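Side-chain contact in tumor necrosis factor ligand superfamily member 13 (Mus musculus, PDB 1U5X), which is a homotrimeric cytokine of the tumor necrosis factor family that binds the receptors TACI and BCMA and takes part in regulating tumor cell growth: residues Glu39-Gly42 against Asp43-Arg46. Residues are numbered along the deposited sequence; the frame is centred on the assembly and turned at random.
Sequences EAQG and DIVR
Glu39 and Arg46 face each other as an antiparallel hydrogen-bonded pair, and the two strands they belong to, 143° apart in direction, are joined by a type II' turn from Gln41 to Ile44. Glu39 N donates to Arg46 O at 2.9 Å, and Arg46 N returns a bond to Glu39 O at 2.8 Å. Nearer the turn, Gln41 N reaches Ile44 O at 2.9 Å, while the return bond from Ile44 N to Gln41 O is weak at 3.4 Å.

Glu39, Gln41, Ile44 and Arg46 share one face of the hairpin. There the amide of Gln41 lies against the aliphatic part of Arg46. Gln41 OE1 sits 3.3 Å from Arg46 CD and almost as near CG, so the touch is to methylene groups and not to the guanidinium. The amide and guanidinium planes are 75° apart. The first torsion of Arg46 sets CG anti to its carbonyl carbon, and the bend at chi2 (-126°) brings CD beside the amide oxygen; beyond it, NH2 bonds to Gly112 O. At the other end of the same amide, Gln41 NE2 makes a weak bond to Glu39 OE1 at 3.3 Å. That carboxylate oxygen also receives a weak bond from Trp48 NE1. Ile44 brings CG1 to 3.4 Å from Gln41 O, and its side chain packs on Ile114 and Thr116 of strand 114-119.

Ala40 and Val45 form the non-hydrogen-bonded pair on the opposite face. Both touch Leu10, and buried Val45 also meets Leu135 and Phe137. This is a beta hairpin with a two-residue loop in a type II' turn, Gly42 at the first corner with a positive phi and Asp43 at the second. Its 44-47 strand pairs with strand 114-119 in the jelly-roll of the TNF homology domain.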
loop_
_atom_site.group_PDB
_atom_site.type_symbol
_atom_site.label_atom_id
_atom_site.label_comp_id
_atom_site.label_asym_id
_atom_site.label_seq_id
_atom_site.Cartn_x
_atom_site.Cartn_y
_atom_site.Cartn_z
ATOM N N GLU A 39 -18.526 11.674 -0.618
ATOM C CA GLU A 39 -19.386 11.365 -1.770
ATOM C C GLU A 39 -18.642 11.405 -3.100
ATOM O O GLU A 39 -18.182 12.471 -3.509
ATOM C CB GLU A 39 -20.536 12.356 -1.871
ATOM C CG GLU A 39 -21.657 11.954 -2.851
ATOM C CD GLU A 39 -22.713 13.033 -3.041
ATOM O OE1 GLU A 39 -22.560 14.108 -2.451
ATOM O OE2 GLU A 39 -23.683 12.817 -3.808
ATOM N N ALA A 40 -18.669 10.289 -3.827
ATOM C CA ALA A 40 -18.225 10.286 -5.224
ATOM C C ALA A 40 -19.227 11.039 -6.106
ATOM O O ALA A 40 -20.457 10.787 -6.065
ATOM C CB ALA A 40 -18.017 8.856 -5.730
ATOM N N GLN A 41 -18.709 11.998 -6.874
ATOM C CA GLN A 41 -19.487 12.731 -7.864
ATOM C C GLN A 41 -18.714 12.662 -9.172
ATOM O O GLN A 41 -17.917 13.560 -9.484
ATOM C CB GLN A 41 -19.693 14.201 -7.468
ATOM C CG GLN A 41 -20.368 14.405 -6.107
ATOM C CD GLN A 41 -20.832 15.838 -5.883
ATOM O OE1 GLN A 41 -20.217 16.786 -6.385
ATOM N NE2 GLN A 41 -21.919 16.002 -5.131
ATOM N N GLY A 42 -18.892 11.544 -9.876
ATOM C CA GLY A 42 -18.304 11.345 -11.190
ATOM C C GLY A 42 -16.810 11.127 -11.090
ATOM O O GLY A 42 -16.373 10.097 -10.599
ATOM N N ASP A 43 -16.016 12.100 -11.525
ATOM C CA ASP A 43 -14.549 11.901 -11.497
ATOM C C ASP A 43 -13.840 12.475 -10.261
ATOM O O ASP A 43 -12.635 12.329 -10.142
ATOM C CB ASP A 43 -13.860 12.347 -12.810
ATOM C CG ASP A 43 -13.896 13.834 -13.044
ATOM O OD1 ASP A 43 -14.310 14.610 -12.156
ATOM O OD2 ASP A 43 -13.534 14.321 -14.135
ATOM N N ILE A 44 -14.598 13.069 -9.333
ATOM C CA ILE A 44 -14.056 13.565 -8.064
ATOM C C ILE A 44 -14.813 13.011 -6.880
ATOM O O ILE A 44 -15.864 12.415 -7.027
ATOM C CB ILE A 44 -14.100 15.107 -8.008
ATOM C CG1 ILE A 44 -15.529 15.593 -8.182
ATOM C CG2 ILE A 44 -13.207 15.694 -9.059
ATOM C CD1 ILE A 44 -15.921 16.772 -7.334
ATOM N N VAL A 45 -14.244 13.199 -5.702
ATOM C CA VAL A 45 -14.872 12.816 -4.437
ATOM C C VAL A 45 -14.978 14.070 -3.563
ATOM O O VAL A 45 -14.015 14.808 -3.396
ATOM C CB VAL A 45 -14.107 11.705 -3.699
ATOM C CG1 VAL A 45 -14.871 11.313 -2.464
ATOM C CG2 VAL A 45 -13.895 10.502 -4.594
ATOM N N ARG A 46 -16.174 14.346 -3.065
ATOM C CA ARG A 46 -16.384 15.489 -2.201
ATOM C C ARG A 46 -16.242 15.037 -0.765
ATOM O O ARG A 46 -16.688 13.950 -0.399
ATOM C CB ARG A 46 -17.751 16.095 -2.435
ATOM C CG ARG A 46 -17.873 16.632 -3.877
ATOM C CD ARG A 46 -18.282 18.014 -4.040
ATOM N NE ARG A 46 -17.630 19.033 -3.216
ATOM C CZ ARG A 46 -18.073 20.294 -3.176
ATOM N NH1 ARG A 46 -19.106 20.634 -3.923
ATOM N NH2 ARG A 46 -17.486 21.230 -2.425
#